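Long-range contacts in esterase (Rhizomucor miehei CAU432, PDB 4WY8), which hydrolyses carboxylic ester bonds as a carboxylesterase of the alpha/beta hydrolase fold: residues 82-87 with 113-118; 169-174 with 188-193; 251-256 with 279-284; 91-96 with 219-224; 259-264 with 289-294. One frame throughout, in Å; residues are numbered along the deposited sequence.

Interaction 1. Residues 82-87 with 113-118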
# COMPACT_ATOMS: atom_id res chain seq x y z
N PRO A 82 2.42 6.71 21.29
CA PRO A 82 1.05 6.53 20.77
C PRO A 82 0.53 5.12 21.09
O PRO A 82 1.27 4.14 21.06
CB PRO A 82 1.19 6.73 19.26
CG PRO A 82 2.69 6.68 18.95
CD PRO A 82 3.40 7.06 20.24
N PRO A 83 -0.76 5.03 21.44
CA PRO A 83 -1.29 3.71 21.75
C PRO A 83 -2.00 3.11 20.55
O PRO A 83 -2.75 3.80 19.84
CB PRO A 83 -2.26 3.99 22.90
CG PRO A 83 -2.78 5.38 22.61
CD PRO A 83 -1.69 6.11 21.83
N ILE A 84 -1.70 1.85 20.28
CA ILE A 84 -2.41 1.09 19.28
C ILE A 84 -3.16 -0.02 19.98
O ILE A 84 -2.55 -0.94 20.51
CB ILE A 84 -1.43 0.47 18.26
CG1 ILE A 84 -0.62 1.55 17.56
CG2 ILE A 84 -2.16 -0.41 17.23
CD1 ILE A 84 0.46 0.98 16.63
N VAL A 85 -4.48 0.06 19.98
CA VAL A 85 -5.28 -0.98 20.57
C VAL A 85 -5.57 -2.02 19.50
O VAL A 85 -6.19 -1.73 18.47
CB VAL A 85 -6.59 -0.43 21.16
CG1 VAL A 85 -7.28 -1.53 21.93
CG2 VAL A 85 -6.29 0.74 22.09
N PHE A 86 -5.13 -3.24 19.75
CA PHE A 86 -5.08 -4.27 18.72
C PHE A 86 -6.06 -5.39 19.03
O PHE A 86 -6.06 -5.91 20.15
CB PHE A 86 -3.65 -4.82 18.59
CG PHE A 86 -3.44 -5.69 17.40
CD1 PHE A 86 -3.73 -7.06 17.46
CD2 PHE A 86 -2.94 -5.17 16.22
CE1 PHE A 86 -3.54 -7.88 16.36
CE2 PHE A 86 -2.75 -6.00 15.10
CZ PHE A 86 -3.05 -7.36 15.18
N PHE A 87 -6.86 -5.76 18.04
CA PHE A 87 -7.80 -6.88 18.14
C PHE A 87 -7.43 -7.99 17.15
O PHE A 87 -7.39 -7.79 15.90
CB PHE A 87 -9.24 -6.41 17.91
CG PHE A 87 -9.58 -5.14 18.64
CD1 PHE A 87 -9.42 -5.05 20.01
CD2 PHE A 87 -10.04 -4.03 17.95
CE1 PHE A 87 -9.71 -3.85 20.69
CE2 PHE A 87 -10.35 -2.85 18.61
CZ PHE A 87 -10.18 -2.76 19.99
N ALA A 113 5.51 2.22 19.24
CA ALA A 113 4.22 2.49 19.86
C ALA A 113 4.02 1.54 21.00
O ALA A 113 4.75 0.55 21.11
CB ALA A 113 3.11 2.34 18.84
N ALA A 114 3.06 1.84 21.87
CA ALA A 114 2.58 0.86 22.82
C ALA A 114 1.44 0.10 22.16
O ALA A 114 0.40 0.69 21.84
CB ALA A 114 2.10 1.51 24.13
N VAL A 115 1.64 -1.19 21.92
CA VAL A 115 0.54 -1.97 21.38
C VAL A 115 -0.24 -2.58 22.54
O VAL A 115 0.31 -3.29 23.40
CB VAL A 115 1.02 -3.04 20.40
CG1 VAL A 115 -0.15 -3.79 19.87
CG2 VAL A 115 1.76 -2.39 19.24
N ILE A 116 -1.52 -2.24 22.59
CA ILE A 116 -2.39 -2.71 23.64
C ILE A 116 -3.29 -3.81 23.09
O ILE A 116 -4.27 -3.57 22.38
CB ILE A 116 -3.20 -1.54 24.21
CG1 ILE A 116 -2.21 -0.49 24.76
CG2 ILE A 116 -4.12 -2.01 25.30
CD1 ILE A 116 -2.82 0.85 25.01
N PHE A 117 -2.90 -5.04 23.41
CA PHE A 117 -3.51 -6.25 22.92
C PHE A 117 -4.65 -6.69 23.84
O PHE A 117 -4.44 -7.05 24.99
CB PHE A 117 -2.42 -7.34 22.83
CG PHE A 117 -2.83 -8.57 22.06
CD1 PHE A 117 -3.40 -9.66 22.71
CD2 PHE A 117 -2.62 -8.64 20.68
CE1 PHE A 117 -3.77 -10.81 22.00
CE2 PHE A 117 -3.01 -9.76 19.97
CZ PHE A 117 -3.57 -10.85 20.63
N VAL A 118 -5.87 -6.69 23.34
CA VAL A 118 -6.99 -7.07 24.16
C VAL A 118 -7.20 -8.57 24.08
O VAL A 118 -7.44 -9.10 22.98
CB VAL A 118 -8.26 -6.34 23.71
CG1 VAL A 118 -9.43 -6.75 24.59
CG2 VAL A 118 -8.03 -4.83 23.74
O HOH W 1 -6.35 -8.73 20.49

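Interaction 2. Residues 169-174 with 188-193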
# COMPACT_ATOMS: atom_id res chain seq x y z
N LEU A 169 -13.92 -6.48 14.54
CA LEU A 169 -14.00 -5.82 15.85
C LEU A 169 -13.56 -4.34 15.79
O LEU A 169 -14.20 -3.49 16.39
CB LEU A 169 -13.17 -6.57 16.89
CG LEU A 169 -13.80 -7.91 17.32
CD1 LEU A 169 -12.88 -8.72 18.26
CD2 LEU A 169 -15.18 -7.71 17.92
N SER A 170 -12.47 -4.03 15.09
CA SER A 170 -12.02 -2.64 14.98
C SER A 170 -13.11 -1.77 14.34
O SER A 170 -13.46 -0.69 14.86
CB SER A 170 -10.71 -2.56 14.16
OG SER A 170 -9.67 -3.29 14.81
N ALA A 171 -13.64 -2.24 13.21
CA ALA A 171 -14.67 -1.49 12.48
C ALA A 171 -15.91 -1.18 13.37
O ALA A 171 -16.41 -0.02 13.45
CB ALA A 171 -15.09 -2.25 11.23
N VAL A 172 -16.41 -2.23 14.02
CA VAL A 172 -17.65 -2.06 14.78
C VAL A 172 -17.42 -1.35 16.12
O VAL A 172 -18.32 -0.68 16.62
CB VAL A 172 -18.35 -3.42 14.99
CG1 VAL A 172 -18.75 -3.99 13.65
CG2 VAL A 172 -17.46 -4.42 15.76
N VAL A 173 -16.23 -1.48 16.71
CA VAL A 173 -15.90 -0.66 17.87
C VAL A 173 -15.91 0.82 17.45
O VAL A 173 -16.38 1.67 18.19
CB VAL A 173 -14.55 -1.04 18.49
CG1 VAL A 173 -13.95 0.15 19.25
CG2 VAL A 173 -14.70 -2.23 19.40
N CYS A 174 -15.42 1.12 16.24
CA CYS A 174 -15.52 2.51 15.77
C CYS A 174 -16.98 2.99 15.63
O CYS A 174 -17.34 4.06 16.18
CB CYS A 174 -14.79 2.68 14.43
SG CYS A 174 -12.99 2.68 14.63
N GLN A 188 -8.43 3.93 12.25
CA GLN A 188 -8.76 2.52 12.31
C GLN A 188 -7.98 1.83 11.19
O GLN A 188 -7.94 2.33 10.06
CB GLN A 188 -10.28 2.30 12.17
CG GLN A 188 -10.86 2.78 10.86
CD GLN A 188 -12.39 2.66 10.79
OE1 GLN A 188 -12.95 1.60 11.10
NE2 GLN A 188 -13.06 3.73 10.32
N VAL A 189 -7.32 0.72 11.52
CA VAL A 189 -6.62 -0.09 10.51
C VAL A 189 -7.28 -1.44 10.37
O VAL A 189 -7.26 -2.26 11.32
CB VAL A 189 -5.13 -0.33 10.86
CG1 VAL A 189 -4.49 -1.25 9.81
CG2 VAL A 189 -4.38 1.00 11.01
N LEU A 190 -7.85 -1.70 9.19
CA LEU A 190 -8.60 -2.94 8.96
C LEU A 190 -7.85 -3.87 8.00
O LEU A 190 -7.75 -3.61 6.80
CB LEU A 190 -10.00 -2.65 8.42
CG LEU A 190 -10.88 -1.58 9.08
CD1 LEU A 190 -12.25 -1.53 8.39
CD2 LEU A 190 -11.04 -1.81 10.57
N ILE A 191 -7.29 -4.94 8.54
CA ILE A 191 -6.52 -5.89 7.76
C ILE A 191 -7.38 -7.08 7.41
O ILE A 191 -7.80 -7.83 8.29
CB ILE A 191 -5.29 -6.37 8.51
CG1 ILE A 191 -4.46 -5.16 8.97
CG2 ILE A 191 -4.46 -7.31 7.64
CD1 ILE A 191 -3.31 -5.54 9.90
N TYR A 192 -7.60 -7.26 6.11
CA TYR A 192 -8.58 -8.18 5.53
C TYR A 192 -9.71 -8.53 6.49
O TYR A 192 -9.80 -9.66 6.98
CB TYR A 192 -7.88 -9.45 4.98
CG TYR A 192 -6.76 -10.10 5.82
CD1 TYR A 192 -6.96 -10.44 7.15
CD2 TYR A 192 -5.53 -10.43 5.24
CE1 TYR A 192 -5.95 -11.06 7.90
CE2 TYR A 192 -4.50 -11.04 5.99
CZ TYR A 192 -4.72 -11.36 7.31
OH TYR A 192 -3.72 -11.99 8.06
N PRO A 193 -10.58 -7.55 6.76
CA PRO A 193 -11.65 -7.73 7.77
C PRO A 193 -12.82 -8.61 7.33
O PRO A 193 -13.05 -8.75 6.12
CB PRO A 193 -12.15 -6.28 8.01
CG PRO A 193 -11.88 -5.58 6.72
CD PRO A 193 -10.58 -6.19 6.19
O HOH W 2 -15.49 1.40 10.72

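Interaction 3. Residues 251-256 with 279-284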
# COMPACT_ATOMS: atom_id res chain seq x y z
N PRO A 251 -13.56 7.20 12.19
CA PRO A 251 -12.14 7.60 12.15
C PRO A 251 -11.44 7.30 10.83
O PRO A 251 -11.81 6.37 10.11
CB PRO A 251 -11.53 6.81 13.32
CG PRO A 251 -12.69 6.54 14.25
CD PRO A 251 -13.85 6.30 13.32
N ARG A 252 -10.49 8.15 10.48
CA ARG A 252 -9.58 7.95 9.35
C ARG A 252 -9.17 6.46 9.22
O ARG A 252 -8.76 5.83 10.21
CB ARG A 252 -8.35 8.85 9.53
CG ARG A 252 -7.22 8.68 8.54
CD ARG A 252 -6.05 9.65 8.90
NE ARG A 252 -4.75 9.11 8.48
CZ ARG A 252 -4.24 9.30 7.27
NH1 ARG A 252 -4.91 10.01 6.38
NH2 ARG A 252 -3.06 8.76 6.95
N ALA A 253 -9.32 5.88 8.03
CA ALA A 253 -9.28 4.43 7.88
C ALA A 253 -8.27 3.95 6.86
O ALA A 253 -8.12 4.54 5.78
CB ALA A 253 -10.65 3.91 7.49
N LEU A 254 -7.61 2.84 7.19
CA LEU A 254 -6.78 2.09 6.24
C LEU A 254 -7.35 0.68 6.14
O LEU A 254 -7.41 -0.04 7.13
CB LEU A 254 -5.31 2.07 6.68
CG LEU A 254 -4.32 1.16 5.92
CD1 LEU A 254 -4.21 1.55 4.45
CD2 LEU A 254 -2.91 1.15 6.59
N VAL A 255 -7.81 0.32 4.94
CA VAL A 255 -8.42 -0.98 4.71
C VAL A 255 -7.53 -1.76 3.76
O VAL A 255 -7.29 -1.33 2.61
CB VAL A 255 -9.85 -0.85 4.14
CG1 VAL A 255 -10.54 -2.24 4.00
CG2 VAL A 255 -10.67 0.05 5.04
N ILE A 256 -7.00 -2.88 4.24
CA ILE A 256 -6.07 -3.69 3.45
C ILE A 256 -6.70 -5.03 3.13
O ILE A 256 -7.14 -5.75 4.03
CB ILE A 256 -4.73 -3.89 4.20
CG1 ILE A 256 -4.00 -2.56 4.34
CG2 ILE A 256 -3.82 -4.84 3.44
CD1 ILE A 256 -2.97 -2.59 5.43
N ASN A 279 -15.70 9.59 4.50
CA ASN A 279 -14.61 9.39 5.42
C ASN A 279 -13.26 9.50 4.73
O ASN A 279 -13.19 9.45 3.51
CB ASN A 279 -14.76 8.04 6.13
CG ASN A 279 -15.91 8.04 7.12
OD1 ASN A 279 -15.88 8.77 8.13
ND2 ASN A 279 -16.93 7.20 6.85
N ASP A 280 -12.20 9.71 5.51
CA ASP A 280 -10.81 9.64 5.03
C ASP A 280 -10.36 8.17 4.94
O ASP A 280 -9.94 7.57 5.94
CB ASP A 280 -9.90 10.44 5.98
CG ASP A 280 -8.43 10.49 5.52
OD1 ASP A 280 -8.06 9.84 4.51
OD2 ASP A 280 -7.63 11.18 6.20
N VAL A 281 -10.43 7.59 3.75
CA VAL A 281 -10.26 6.14 3.60
C VAL A 281 -9.16 5.82 2.60
O VAL A 281 -9.17 6.32 1.47
CB VAL A 281 -11.58 5.47 3.13
CG1 VAL A 281 -11.47 3.94 3.16
CG2 VAL A 281 -12.72 5.91 4.03
N THR A 282 -8.20 5.00 3.03
CA THR A 282 -7.18 4.48 2.12
C THR A 282 -7.45 2.98 2.00
O THR A 282 -7.46 2.28 3.01
CB THR A 282 -5.75 4.76 2.66
OG1 THR A 282 -5.62 6.16 2.95
CG2 THR A 282 -4.67 4.36 1.65
N ALA A 283 -7.73 2.50 0.79
CA ALA A 283 -8.08 1.08 0.57
C ALA A 283 -7.14 0.49 -0.46
O ALA A 283 -6.99 1.02 -1.57
CB ALA A 283 -9.54 0.92 0.12
N VAL A 284 -6.47 -0.59 -0.09
CA VAL A 284 -5.45 -1.17 -0.96
C VAL A 284 -5.58 -2.68 -0.97
O VAL A 284 -5.77 -3.30 0.06
CB VAL A 284 -4.03 -0.76 -0.50
CG1 VAL A 284 -3.90 0.73 -0.53
CG2 VAL A 284 -3.80 -1.19 0.92
O HOH W 3 -6.62 7.11 5.08

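Interaction 4. Residues 91-96 with 219-224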
# COMPACT_ATOMS: atom_id res chain seq x y z
N GLY A 91 -11.28 -15.77 13.86
CA GLY A 91 -12.69 -16.09 13.65
C GLY A 91 -13.56 -16.00 14.89
O GLY A 91 -14.64 -16.61 14.93
N TRP A 92 -13.11 -15.21 15.87
CA TRP A 92 -13.75 -15.04 17.18
C TRP A 92 -13.68 -16.30 18.03
O TRP A 92 -14.30 -16.37 19.10
CB TRP A 92 -15.23 -14.62 17.06
CG TRP A 92 -15.50 -13.39 16.23
CD1 TRP A 92 -15.23 -12.10 16.58
CD2 TRP A 92 -16.11 -13.34 14.93
NE1 TRP A 92 -15.64 -11.25 15.57
CE2 TRP A 92 -16.18 -11.99 14.55
CE3 TRP A 92 -16.61 -14.32 14.05
CZ2 TRP A 92 -16.72 -11.59 13.33
CZ3 TRP A 92 -17.15 -13.91 12.84
CH2 TRP A 92 -17.19 -12.56 12.48
N VAL A 93 -12.94 -17.31 17.58
CA VAL A 93 -12.96 -18.61 18.23
C VAL A 93 -11.57 -19.04 18.70
O VAL A 93 -11.41 -19.63 19.78
CB VAL A 93 -13.54 -19.68 17.28
CG1 VAL A 93 -13.51 -21.06 17.93
CG2 VAL A 93 -14.99 -19.30 16.87
N VAL A 94 -10.56 -18.71 17.89
CA VAL A 94 -9.17 -19.02 18.22
C VAL A 94 -8.29 -17.75 18.16
O VAL A 94 -8.80 -16.62 18.01
CB VAL A 94 -8.62 -20.10 17.27
CG1 VAL A 94 -9.58 -21.29 17.23
CG2 VAL A 94 -8.48 -19.52 15.86
N GLY A 95 -6.98 -17.91 18.22
CA GLY A 95 -6.08 -16.77 18.21
C GLY A 95 -5.71 -16.35 19.61
O GLY A 95 -6.47 -16.59 20.57
N SER A 96 -4.53 -15.78 19.76
CA SER A 96 -4.02 -15.41 21.09
C SER A 96 -2.86 -14.45 20.95
O SER A 96 -2.40 -14.17 19.85
CB SER A 96 -3.54 -16.64 21.85
OG SER A 96 -2.32 -17.10 21.29
N VAL A 219 -17.98 -20.39 7.90
CA VAL A 219 -19.27 -20.85 8.38
C VAL A 219 -19.19 -21.35 9.81
O VAL A 219 -20.01 -21.00 10.66
CB VAL A 219 -19.84 -21.96 7.47
CG1 VAL A 219 -21.06 -22.64 8.10
CG2 VAL A 219 -20.19 -21.37 6.10
N TRP A 220 -18.17 -22.15 10.08
CA TRP A 220 -17.93 -22.63 11.42
C TRP A 220 -17.73 -21.48 12.46
O TRP A 220 -18.32 -21.47 13.56
CB TRP A 220 -16.72 -23.55 11.36
CG TRP A 220 -16.38 -24.30 12.60
CD1 TRP A 220 -17.03 -25.39 13.11
CD2 TRP A 220 -15.25 -24.06 13.45
NE1 TRP A 220 -16.38 -25.83 14.24
CE2 TRP A 220 -15.28 -25.03 14.47
CE3 TRP A 220 -14.21 -23.12 13.44
CZ2 TRP A 220 -14.33 -25.08 15.49
CZ3 TRP A 220 -13.26 -23.17 14.44
CH2 TRP A 220 -13.32 -24.15 15.46
N PHE A 221 -16.91 -20.52 12.08
CA PHE A 221 -16.67 -19.33 12.90
C PHE A 221 -17.97 -18.58 13.21
O PHE A 221 -18.31 -18.32 14.36
CB PHE A 221 -15.72 -18.39 12.18
CG PHE A 221 -14.29 -18.84 12.16
CD1 PHE A 221 -13.76 -19.54 13.23
CD2 PHE A 221 -13.47 -18.50 11.09
CE1 PHE A 221 -12.42 -19.92 13.21
CE2 PHE A 221 -12.15 -18.87 11.06
CZ PHE A 221 -11.61 -19.57 12.12
N PHE A 222 -18.71 -18.24 12.16
CA PHE A 222 -19.98 -17.53 12.33
C PHE A 222 -20.98 -18.32 13.20
O PHE A 222 -21.70 -17.74 14.05
CB PHE A 222 -20.59 -17.24 10.96
CG PHE A 222 -20.40 -15.81 10.48
CD1 PHE A 222 -21.21 -14.78 10.94
CD2 PHE A 222 -19.43 -15.52 9.52
CE1 PHE A 222 -21.05 -13.46 10.48
CE2 PHE A 222 -19.25 -14.20 9.05
CZ PHE A 222 -20.07 -13.17 9.53
N ASP A 223 -21.02 -19.65 13.03
CA ASP A 223 -21.96 -20.47 13.78
C ASP A 223 -21.60 -20.49 15.26
O ASP A 223 -22.49 -20.51 16.11
CB ASP A 223 -22.02 -21.90 13.22
CG ASP A 223 -22.87 -22.01 11.97
OD1 ASP A 223 -23.71 -21.11 11.76
OD2 ASP A 223 -22.70 -22.98 11.21
N HIS A 224 -20.31 -20.48 15.58
CA HIS A 224 -19.95 -20.34 17.00
C HIS A 224 -20.20 -18.92 17.57
O HIS A 224 -20.56 -18.78 18.74
CB HIS A 224 -18.49 -20.71 17.25
CG HIS A 224 -18.22 -22.19 17.25
ND1 HIS A 224 -18.87 -23.06 18.11
CD2 HIS A 224 -17.35 -22.94 16.55
CE1 HIS A 224 -18.41 -24.29 17.91
NE2 HIS A 224 -17.49 -24.24 16.96

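Interaction 5. Residues 259-264 with 289-294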
# COMPACT_ATOMS: atom_id res chain seq x y z
N GLU A 259 -5.57 -10.35 -2.29
CA GLU A 259 -6.11 -10.76 -3.59
C GLU A 259 -6.74 -12.16 -3.55
O GLU A 259 -7.83 -12.35 -4.07
CB GLU A 259 -5.02 -10.72 -4.65
CG GLU A 259 -5.53 -11.11 -6.03
CD GLU A 259 -4.41 -11.23 -7.05
OE1 GLU A 259 -3.28 -11.56 -6.63
OE2 GLU A 259 -4.67 -11.04 -8.26
N ALA A 260 -6.06 -13.13 -2.95
CA ALA A 260 -6.62 -14.49 -2.92
C ALA A 260 -7.24 -14.81 -1.57
O ALA A 260 -6.65 -15.52 -0.77
CB ALA A 260 -5.55 -15.51 -3.26
N ASP A 261 -8.44 -14.27 -1.31
CA ASP A 261 -9.07 -14.32 0.01
C ASP A 261 -10.57 -14.31 -0.18
O ASP A 261 -11.09 -13.49 -0.97
CB ASP A 261 -8.62 -13.11 0.87
CG ASP A 261 -9.20 -13.12 2.31
OD1 ASP A 261 -9.93 -14.06 2.72
OD2 ASP A 261 -8.87 -12.16 3.06
N VAL A 262 -11.28 -15.20 0.51
CA VAL A 262 -12.74 -15.23 0.41
C VAL A 262 -13.35 -13.92 0.89
O VAL A 262 -14.41 -13.51 0.40
CB VAL A 262 -13.36 -16.40 1.22
CG1 VAL A 262 -12.99 -17.73 0.60
CG2 VAL A 262 -12.96 -16.32 2.70
N LEU A 263 -12.67 -13.22 1.79
CA LEU A 263 -13.19 -11.97 2.36
C LEU A 263 -12.86 -10.75 1.53
O LEU A 263 -13.14 -9.61 1.95
CB LEU A 263 -12.63 -11.77 3.79
CG LEU A 263 -12.92 -12.88 4.81
CD1 LEU A 263 -12.32 -12.52 6.14
CD2 LEU A 263 -14.45 -13.08 4.92
N ARG A 264 -12.21 -10.94 0.39
CA ARG A 264 -11.74 -9.80 -0.39
C ARG A 264 -12.85 -8.84 -0.78
O ARG A 264 -12.76 -7.61 -0.55
CB ARG A 264 -11.04 -10.27 -1.65
CG ARG A 264 -10.52 -9.11 -2.49
CD ARG A 264 -9.91 -9.59 -3.79
NE ARG A 264 -10.93 -9.94 -4.77
CZ ARG A 264 -10.72 -10.78 -5.78
NH1 ARG A 264 -9.55 -11.37 -5.90
NH2 ARG A 264 -11.70 -11.03 -6.65
N ILE A 289 -1.16 -12.56 -2.32
CA ILE A 289 -1.17 -13.05 -0.94
C ILE A 289 -2.50 -13.66 -0.55
O ILE A 289 -3.54 -13.43 -1.17
CB ILE A 289 -0.84 -11.93 0.09
CG1 ILE A 289 -1.93 -10.86 0.11
CG2 ILE A 289 0.50 -11.31 -0.19
CD1 ILE A 289 -1.83 -9.97 1.30
N ILE A 290 -2.44 -14.46 0.51
CA ILE A 290 -3.63 -15.06 1.07
C ILE A 290 -3.93 -14.51 2.43
O ILE A 290 -3.11 -13.82 3.05
CB ILE A 290 -3.50 -16.60 1.18
CG1 ILE A 290 -2.26 -16.95 2.02
CG2 ILE A 290 -3.47 -17.22 -0.20
CD1 ILE A 290 -2.26 -18.40 2.58
N HIS A 291 -5.12 -14.82 2.89
CA HIS A 291 -5.52 -14.55 4.25
C HIS A 291 -4.66 -15.32 5.25
O HIS A 291 -4.30 -16.48 5.00
CB HIS A 291 -7.00 -14.91 4.41
CG HIS A 291 -7.64 -14.35 5.64
ND1 HIS A 291 -8.51 -13.27 5.60
CD2 HIS A 291 -7.60 -14.75 6.93
CE1 HIS A 291 -8.95 -13.02 6.82
NE2 HIS A 291 -8.41 -13.89 7.65
N GLY A 292 -4.34 -14.70 6.38
CA GLY A 292 -3.73 -15.38 7.50
C GLY A 292 -2.24 -15.19 7.71
O GLY A 292 -1.62 -15.86 8.55
N ILE A 293 -1.65 -14.23 7.00
CA ILE A 293 -0.22 -14.06 7.13
C ILE A 293 0.17 -13.42 8.47
O ILE A 293 1.34 -13.46 8.85
CB ILE A 293 0.36 -13.27 5.95
CG1 ILE A 293 -0.30 -11.90 5.79
CG2 ILE A 293 0.15 -14.07 4.66
CD1 ILE A 293 0.23 -11.17 4.55
N PHE A 294 -0.79 -12.85 9.19
CA PHE A 294 -0.46 -12.17 10.45
C PHE A 294 -0.77 -12.95 11.74
O PHE A 294 -0.62 -12.41 12.85
CB PHE A 294 -1.16 -10.81 10.50
CG PHE A 294 -0.65 -9.84 9.48
CD1 PHE A 294 0.65 -9.35 9.57
CD2 PHE A 294 -1.44 -9.44 8.41
CE1 PHE A 294 1.14 -8.47 8.62
CE2 PHE A 294 -0.96 -8.56 7.45
CZ PHE A 294 0.33 -8.07 7.56
O HOH W 4 -6.85 -16.88 1.64

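Interaction 1. Residues 82-87 with 113-118
Ile84 and Phe86 of one strand exchange backbone hydrogen bonds with Ala114, Ile116 and Val118 of its parallel neighbour. Ile84 N gives to Ala114 O (2.9 Å), Ile116 N to Ile84 O (2.7 Å) and Phe86 N to Ile116 O, while Val118 N reaches Phe86 O over a longer 3.3 Å. Ala114 N, bonded to Pro82 O, opens the series. A water donates to both Phe86 O and Val118 O, and its oxygen lies over the centre of the Phe117 ring. Apolar contacts follow on both faces. On the face of Ile84 and Phe86, the Phe86 and Phe117 rings meet rim to rim, planes only 15° apart and centroids 6.0 Å apart; CG is anti to the backbone N in both (chi1 -169° in Phe86, -167° in Phe117), which brings Phe86 CD1 against Phe117 CE2. On the other face, Val118 CG2 is shared between Val85 CG1 (3.8 Å) and the edge of the Phe87 ring at CE1 (3.6 Å), and Ile116 CD1 covers Pro83 CB. The pair sits within a beta-alpha-beta unit whose connection holds helix 101-111: strand 159-163 bonds the far edge of 83-87, strand 65-73 lies beyond 114-118, and helix 130-143 covers Phe87, Ile116 and Val118.

Interaction 2. Residues 169-174 with 188-193
Ser170, Ala171 and Cys174 line the side of a helix that runs roughly against strand 188-191, at 147° between N-to-C directions and with the axes 8.2 Å apart at closest. Two side chains of the strand bridge that gap. Leu190 sends its methyl CD2 into the angle between Ser170 CB (3.7 Å) and Ala171 N (3.7 Å), while CD1 rests against Ala171 CB at 4.1 Å. Gln188 works differently. Its CG stands between the backbone N and the carbonyl carbon (chi1 62°), and the extended chain beyond carries the amide alongside the helix. Cys174 SG lies against Gln188 CB (3.7 Å), with Gln188 OE1 close by. The buried amide is satisfied at both ends: OE1 accepts from a water at 2.6 Å that also donates to Ala171 O, and NE2 bonds Pro251 O, which ties the amide to the residues leading into strand 253-258. Ser170 OG turns back to Gly166 O within its own helix. The contact joins the helix and second strand of the beta-alpha-beta unit that starts with strand 159-163; that strand and 253-258 bond strand 188-191 on its two edges, while helix 130-143 and Phe87 of strand 83-87 pack against helix 165-179.

Interaction 3. Residues 251-256 with 279-284
Ile256 and Val284 lie side by side on one face of two parallel strands, Ile256 CG1 fitting against Val284 CG2 at 3.7 Å. Further back on that face, Leu254 has its CG anti to the backbone N (chi1 171°) and leans across Thr282, bringing CD1 to 4.0 Å from Thr282 CB. The other face shows complementary sizes: Ala253 is level with Val281 and Val255 with Ala283, so each valine stands beside an alanine, and the two valines meet on the diagonal, Val255 CG2 to Val281 CG1, at 4.4 Å. Main-chain bonds, such as Val255 N to Thr282 O (2.8 Å), hold this fit in place. Ahead of these pairs Arg252, extended from CG to NE, runs alongside Asp280, so the carboxylate lies along the aliphatic chain, OD2 3.4 Å from Arg252 CG. NH1 then closes a 3.0 Å salt bridge to OD2 in the guanidinium plane, though the two flat groups are turned 68° apart. Arg252 is gripped further by Thr317, by Trp313 in a cation-pi contact and by Glu305 of the second subunit, whose sheet continues antiparallel from Val284. The two carboxylates at NH1 probably balance the buried positive charge, and Arg252 thus joins Asp280, beside this chain's outermost strand, to that subunit.

Interaction 4. Residues 91-96 with 219-224
Gly91 lies against Phe221 with their CA atoms 5.2 Å apart, where the irregular loop after strand 83-87 meets helix 215-225. The loop carries the HGGGW sequence of the hormone-sensitive lipase family, whose glycines typically form the oxyanion hole, a role consistent with this position near the likely active site. Gly91 and Trp92 both have positive phi, a left-handed bend that turns the backbone of Gly91 to the helix. There Gly91 CA makes a CH-pi contact 3.5 Å from the centroid of the Phe221 ring and only 10° off its normal, while Gly91 O touches Phe221 CB at 3.4 Å. Trp92 points its six-membered edge at the face of Phe222, a T-shaped pair with centroids 5.4 Å apart and planes at 74°; Tyr225 stacks on the same indole, which also reaches Ala165 and Asn168 of helix 165-179. Val93 wedges in with its two methyls divided: CG1 is anti to the backbone N (chi1 177°), so that CG1 and CG2 face different partners, and CG1 meets Trp220 CH2 and CZ3 of the indole. Pro27 of helix 27-39 also packs on Val93 and His224. Val93 CG2 is 3.8 Å from Phe221 CD1 and 3.8 Å from His224 CB.

Interaction 5. Residues 259-264 with 289-294
Asp261 and His291 form the acid-base half of what is probably the Ser-His-Asp catalytic triad of this alpha/beta hydrolase, with Ser164 on the nucleophile elbow as the third member. The acid follows strand 253-258 and the histidine sits on the loop after strand 289-290. His291 ND1 donates to Asp261 OD2 at 2.8 Å. The oxygen lies in the ring plane of the imidazole, yet the donor meets OD2 on its syn side, out of the carboxylate plane, and the carboxylate and imidazole planes stand 69° apart. This bond helps fix the rotation of the ring, with CG anti to the backbone N (chi1 -165°), and NE2 is hydrogen-bonded to Ser164 OG. A second bond steadies the acid: Asp261 OD1 accepts from Leu263 N (3.0 Å), a capping bond met from above the carboxylate plane (76° out of it), at the start of a type I turn from Asp261 to Arg264 that leads into helix 264-276. Tyr192 packs on both triad residues. Behind them the backbones are tied by Ala260 N to Ile289 O (3.1 Å), and a water that accepts from His291 N (3.0 Å) lies close to Ala260 O. Glu259 reaches Arg272 of the second subunit in a salt bridge. Leu263 CD1 lies 3.5 Å from His291 CE1, crossing the histidine side chain obliquely.

Overall arrangement
From the N terminus, interaction 1 is the first to close, joining neighbouring strands of the central sheet whose connection holds helix 101-111. Its loop contains residues 91-96, which pair only much later with 219-224, so interactions 1 and 4 cross. Interaction 2 is nested within the long loop of interaction 4 and sets helix 165-179 on the sheet. Interactions 3 and 5 come after the others in the chain and cross each other: residues 259-264 lie inside the loop closed by 279-284, and 289-294 beyond it. Backbone bonds between strands 188-191 and 253-258 connect interactions 2 and 3, while Tyr192 brings interaction 2 against the probable triad of interaction 5, about 16 Å between centres.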